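Local coordinates for mandelate racemase/muconate lactonizing enzyme (Jannaschia sp., PDB 4J3Z), which belongs to the mandelate racemase/muconate lactonizing group of the enolase superfamily and probably acts on a carboxylate substrate as an isomerase or related enzyme, at residues V114-A128 with V352-L365. Sequence-based numbering, arbitrary orientation.
Sequences VWAMLGGKMNDRIRA and VENGFVAAPDAPGL
Arg125 lays its guanidinium flat on one face of the Phe356 ring. The two planes are 19° apart, and Arg125 CZ stands 4.1 Å from the centroid of the Phe356 ring, an off-centre cation-pi contact. Arg125 NH1 sits over the ring near CD1, while NH2 reaches back to the CB of Phe356. A bend at chi3 (-40°) turns the arginine chain across the phenylalanine and sets its flat end on the ring. The ring also meets Arg127: CE2 of Phe356 lies 3.8 Å from Arg127 CB. An alanine in place of Phe356 would probably leave the Arg125 guanidinium without its stacking surface and free to turn. Arg125, Arg127, Phe356 and Ala358 share one face of an antiparallel strand pair, 125-128 with 356-358. Ile126 and Val357 form its hydrogen-bonded pair, and Val357 N donates to Ile126 O (2.8 Å). Ala359 N continues the pairing to Asp124 O. This pairing sets strand 356-358 against strand 125-131, which belongs to the enolase-type barrel and runs parallel to strands 164-167 and 334-336. On the other face Ala128 CB packs on Val357 CG2 and Val352 CG2. A type I' turn from Glu353 to Phe356 leads into the strand. Further along, Trp115 NE1 donates to Pro360 O at 2.9 Å, with the acceptor close to the indole plane. Trp115 CD1 touches Pro360 CD. Val114 N donates to Gly364 O, and Val114 CG2 meets Leu365 CD2 at 3.5 Å. His323 of helix 315-327 bridges this end, bonding to Trp115 N and Leu365 O. Arg127 points its polar end elsewhere, to a salt bridge with Asp205. Asn70 of a second subunit packs on Trp115.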
loop_
_atom_site.group_PDB
_atom_site.type_symbol
_atom_site.label_atom_id
_atom_site.label_comp_id
_atom_site.label_asym_id
_atom_site.label_seq_id
_atom_site.Cartn_x
_atom_site.Cartn_y
_atom_site.Cartn_z
ATOM N N VAL D 114 41.836 12.003 -7.574
ATOM C CA VAL D 114 40.394 12.145 -7.832
ATOM C C VAL D 114 39.542 12.038 -6.558
ATOM O O VAL D 114 38.618 12.823 -6.383
ATOM C CB VAL D 114 39.883 11.209 -8.953
ATOM C CG1 VAL D 114 38.370 11.278 -9.072
ATOM C CG2 VAL D 114 40.492 11.608 -10.283
ATOM N N TRP D 115 39.857 11.106 -5.656
ATOM C CA TRP D 115 39.022 10.954 -4.448
ATOM C C TRP D 115 38.880 12.238 -3.638
ATOM O O TRP D 115 37.838 12.489 -3.046
ATOM C CB TRP D 115 39.448 9.781 -3.549
ATOM C CG TRP D 115 40.896 9.760 -3.097
ATOM C CD1 TRP D 115 41.880 8.953 -3.575
ATOM C CD2 TRP D 115 41.501 10.554 -2.058
ATOM N NE1 TRP D 115 43.063 9.201 -2.914
ATOM C CE2 TRP D 115 42.856 10.172 -1.975
ATOM C CE3 TRP D 115 41.029 11.548 -1.191
ATOM C CZ2 TRP D 115 43.746 10.757 -1.068
ATOM C CZ3 TRP D 115 41.916 12.130 -0.291
ATOM C CH2 TRP D 115 43.256 11.731 -0.238
ATOM N N ALA D 116 39.922 13.067 -3.655
ATOM C CA ALA D 116 39.930 14.321 -2.907
ATOM C C ALA D 116 38.983 15.383 -3.491
ATOM O O ALA D 116 38.937 16.516 -3.008
ATOM C CB ALA D 116 41.355 14.850 -2.794
ATOM N N MET D 117 38.233 15.013 -4.531
ATOM C CA MET D 117 37.255 15.912 -5.147
ATOM C C MET D 117 35.829 15.357 -5.008
ATOM O O MET D 117 34.852 15.935 -5.518
ATOM C CB MET D 117 37.625 16.170 -6.607
ATOM C CG MET D 117 38.988 16.831 -6.784
ATOM S SD MET D 117 39.476 17.100 -8.501
ATOM C CE MET D 117 39.608 15.410 -9.085
ATOM N N LEU D 118 35.727 14.236 -4.294
ATOM C CA LEU D 118 34.466 13.532 -4.101
ATOM C C LEU D 118 34.130 13.372 -2.619
ATOM O O LEU D 118 33.275 12.560 -2.256
ATOM C CB LEU D 118 34.525 12.152 -4.761
ATOM C CG LEU D 118 34.866 11.974 -6.243
ATOM C CD1 LEU D 118 35.149 10.500 -6.497
ATOM C CD2 LEU D 118 33.747 12.464 -7.155
ATOM N N GLY D 119 34.798 14.130 -1.757
ATOM C CA GLY D 119 34.517 14.052 -0.320
ATOM C C GLY D 119 35.713 13.618 0.507
ATOM O O GLY D 119 35.602 13.409 1.722
ATOM N N GLY D 120 36.853 13.475 -0.163
ATOM C CA GLY D 120 38.112 13.133 0.482
ATOM C C GLY D 120 38.255 11.675 0.872
ATOM O O GLY D 120 37.480 10.813 0.438
ATOM N N LYS D 121 39.251 11.432 1.728
ATOM C CA LYS D 121 39.678 10.106 2.155
ATOM C C LYS D 121 38.855 9.564 3.328
ATOM O O LYS D 121 39.293 9.606 4.476
ATOM C CB LYS D 121 41.160 10.173 2.549
ATOM C CG LYS D 121 41.911 8.854 2.556
ATOM C CD LYS D 121 43.193 8.973 3.374
ATOM C CE LYS D 121 44.334 9.620 2.609
ATOM N NZ LYS D 121 45.539 9.817 3.470
ATOM N N MET D 122 37.669 9.044 3.033
ATOM C CA MET D 122 36.860 8.352 4.032
ATOM C C MET D 122 37.540 7.063 4.464
ATOM O O MET D 122 37.808 6.847 5.648
ATOM C CB MET D 122 35.479 8.021 3.467
ATOM C CG MET D 122 34.368 8.946 3.927
ATOM S SD MET D 122 33.968 8.798 5.678
ATOM C CE MET D 122 33.681 7.050 5.891
ATOM N N ASN D 123 37.799 6.208 3.480
ATOM C CA ASN D 123 38.458 4.936 3.701
ATOM C C ASN D 123 39.940 5.005 3.333
ATOM O O ASN D 123 40.284 5.274 2.181
ATOM C CB ASN D 123 37.737 3.841 2.916
ATOM C CG ASN D 123 36.272 3.727 3.293
ATOM O OD1 ASN D 123 35.946 3.411 4.438
ATOM N ND2 ASN D 123 35.380 3.990 2.337
ATOM N N ASP D 124 40.801 4.789 4.332
ATOM C CA ASP D 124 42.260 4.754 4.136
ATOM C C ASP D 124 42.649 3.593 3.233
ATOM O O ASP D 124 43.503 3.716 2.363
ATOM C CB ASP D 124 42.986 4.622 5.478
ATOM C CG ASP D 124 43.387 5.962 6.067
ATOM O OD1 ASP D 124 42.829 6.998 5.642
ATOM O OD2 ASP D 124 44.269 5.977 6.962
ATOM N N ARG D 125 42.013 2.460 3.483
ATOM C CA ARG D 125 42.162 1.267 2.677
ATOM C C ARG D 125 40.754 0.793 2.332
ATOM O O ARG D 125 39.809 1.005 3.101
ATOM C CB ARG D 125 42.911 0.168 3.447
ATOM C CG ARG D 125 44.433 0.288 3.451
ATOM C CD ARG D 125 45.106 -1.053 3.774
ATOM N NE ARG D 125 44.386 -1.776 4.822
ATOM C CZ ARG D 125 44.478 -3.082 5.064
ATOM N NH1 ARG D 125 43.752 -3.616 6.041
ATOM N NH2 ARG D 125 45.284 -3.862 4.341
ATOM N N ILE D 126 40.639 0.131 1.186
ATOM C CA ILE D 126 39.354 -0.295 0.642
ATOM C C ILE D 126 39.308 -1.809 0.490
ATOM O O ILE D 126 40.244 -2.418 -0.043
ATOM C CB ILE D 126 39.064 0.459 -0.681
ATOM C CG1 ILE D 126 38.208 1.694 -0.399
ATOM C CG2 ILE D 126 38.405 -0.421 -1.726
ATOM C CD1 ILE D 126 39.004 2.900 0.036
ATOM N N ARG D 127 38.223 -2.408 0.984
ATOM C CA ARG D 127 38.060 -3.856 0.970
ATOM C C ARG D 127 37.819 -4.326 -0.447
ATOM O O ARG D 127 37.082 -3.681 -1.204
ATOM C CB ARG D 127 36.919 -4.293 1.888
ATOM C CG ARG D 127 36.908 -5.784 2.208
ATOM C CD ARG D 127 35.820 -6.118 3.214
ATOM N NE ARG D 127 35.347 -7.491 3.091
ATOM C CZ ARG D 127 34.187 -7.925 3.575
ATOM N NH1 ARG D 127 33.373 -7.086 4.212
ATOM N NH2 ARG D 127 33.834 -9.198 3.416
ATOM N N ALA D 128 38.464 -5.434 -0.808
ATOM C CA ALA D 128 38.428 -5.963 -2.169
ATOM C C ALA D 128 38.101 -7.452 -2.199
ATOM O O ALA D 128 38.474 -8.202 -1.291
ATOM C CB ALA D 128 39.764 -5.711 -2.854
ATOM N N VAL D 352 45.740 -4.451 -5.221
ATOM C CA VAL D 352 45.198 -5.139 -4.057
ATOM C C VAL D 352 46.381 -5.783 -3.344
ATOM O O VAL D 352 47.012 -6.694 -3.875
ATOM C CB VAL D 352 44.160 -6.205 -4.446
ATOM C CG1 VAL D 352 43.772 -7.049 -3.236
ATOM C CG2 VAL D 352 42.940 -5.551 -5.082
ATOM N N GLU D 353 46.700 -5.273 -2.158
ATOM C CA GLU D 353 47.774 -5.834 -1.347
ATOM C C GLU D 353 47.182 -6.300 -0.016
ATOM O O GLU D 353 46.632 -5.496 0.753
ATOM C CB GLU D 353 48.925 -4.822 -1.160
ATOM C CG GLU D 353 49.484 -4.276 -2.479
ATOM C CD GLU D 353 50.951 -3.873 -2.413
ATOM O OE1 GLU D 353 51.257 -2.724 -2.018
ATOM O OE2 GLU D 353 51.807 -4.704 -2.779
ATOM N N ASN D 354 47.254 -7.610 0.216
ATOM C CA ASN D 354 46.646 -8.263 1.389
ATOM C C ASN D 354 45.138 -8.040 1.513
ATOM O O ASN D 354 44.664 -7.559 2.544
ATOM C CB ASN D 354 47.361 -7.853 2.688
ATOM C CG ASN D 354 48.683 -8.569 2.882
ATOM O OD1 ASN D 354 49.235 -9.151 1.946
ATOM N ND2 ASN D 354 49.198 -8.532 4.107
ATOM N N GLY D 355 44.397 -8.390 0.458
ATOM C CA GLY D 355 42.928 -8.277 0.435
ATOM C C GLY D 355 42.330 -6.871 0.426
ATOM O O GLY D 355 41.104 -6.717 0.415
ATOM N N PHE D 356 43.189 -5.849 0.433
ATOM C CA PHE D 356 42.765 -4.449 0.486
ATOM C C PHE D 356 43.538 -3.587 -0.511
ATOM O O PHE D 356 44.674 -3.908 -0.884
ATOM C CB PHE D 356 42.951 -3.867 1.904
ATOM C CG PHE D 356 41.916 -4.328 2.905
ATOM C CD1 PHE D 356 42.021 -5.575 3.525
ATOM C CD2 PHE D 356 40.849 -3.512 3.239
ATOM C CE1 PHE D 356 41.068 -6.004 4.446
ATOM C CE2 PHE D 356 39.892 -3.926 4.165
ATOM C CZ PHE D 356 40.003 -5.168 4.774
ATOM N N VAL D 357 42.909 -2.496 -0.939
ATOM C CA VAL D 357 43.553 -1.480 -1.762
ATOM C C VAL D 357 43.670 -0.231 -0.912
ATOM O O VAL D 357 42.735 0.109 -0.192
ATOM C CB VAL D 357 42.709 -1.118 -3.007
ATOM C CG1 VAL D 357 43.576 -0.445 -4.067
ATOM C CG2 VAL D 357 42.013 -2.342 -3.573
ATOM N N ALA D 358 44.812 0.447 -0.989
ATOM C CA ALA D 358 45.014 1.688 -0.244
ATOM C C ALA D 358 44.683 2.851 -1.155
ATOM O O ALA D 358 44.939 2.791 -2.364
ATOM C CB ALA D 358 46.450 1.788 0.257
ATOM N N ALA D 359 44.112 3.905 -0.578
ATOM C CA ALA D 359 43.805 5.130 -1.312
ATOM C C ALA D 359 45.037 5.652 -2.058
ATOM O O ALA D 359 46.064 5.920 -1.432
ATOM C CB ALA D 359 43.260 6.188 -0.367
ATOM N N PRO D 360 44.943 5.779 -3.400
ATOM C CA PRO D 360 46.068 6.224 -4.239
ATOM C C PRO D 360 46.569 7.644 -3.912
ATOM O O PRO D 360 45.862 8.432 -3.267
ATOM C CB PRO D 360 45.503 6.151 -5.665
ATOM C CG PRO D 360 44.353 5.198 -5.576
ATOM C CD PRO D 360 43.765 5.424 -4.214
ATOM N N ASP D 361 47.782 7.942 -4.373
ATOM C CA ASP D 361 48.561 9.101 -3.938
ATOM C C ASP D 361 48.790 10.154 -5.020
ATOM O O ASP D 361 49.217 11.278 -4.723
ATOM C CB ASP D 361 49.936 8.626 -3.459
ATOM C CG ASP D 361 50.081 8.644 -1.955
ATOM O OD1 ASP D 361 49.253 9.282 -1.274
ATOM O OD2 ASP D 361 51.048 8.024 -1.454
ATOM N N ALA D 362 48.554 9.769 -6.269
ATOM C CA ALA D 362 48.932 10.588 -7.413
ATOM C C ALA D 362 47.768 11.452 -7.892
ATOM O O ALA D 362 46.603 11.126 -7.626
ATOM C CB ALA D 362 49.449 9.705 -8.538
ATOM N N PRO D 363 48.074 12.561 -8.600
ATOM C CA PRO D 363 47.007 13.416 -9.127
ATOM C C PRO D 363 46.193 12.684 -10.192
ATOM O O PRO D 363 46.702 11.758 -10.834
ATOM C CB PRO D 363 47.772 14.587 -9.756
ATOM C CG PRO D 363 49.131 14.552 -9.134
ATOM C CD PRO D 363 49.409 13.095 -8.936
ATOM N N GLY D 364 44.944 13.100 -10.382
ATOM C CA GLY D 364 44.056 12.443 -11.338
ATOM C C GLY D 364 43.778 11.034 -10.867
ATOM O O GLY D 364 43.663 10.786 -9.671
ATOM N N LEU D 365 43.684 10.104 -11.809
ATOM C CA LEU D 365 43.414 8.716 -11.464
ATOM C C LEU D 365 44.701 7.989 -11.110
ATOM O O LEU D 365 44.669 6.859 -10.611
ATOM C CB LEU D 365 42.642 8.006 -12.587
ATOM C CG LEU D 365 41.252 8.568 -12.891
ATOM C CD1 LEU D 365 40.660 7.950 -14.155
ATOM C CD2 LEU D 365 40.313 8.381 -11.708
#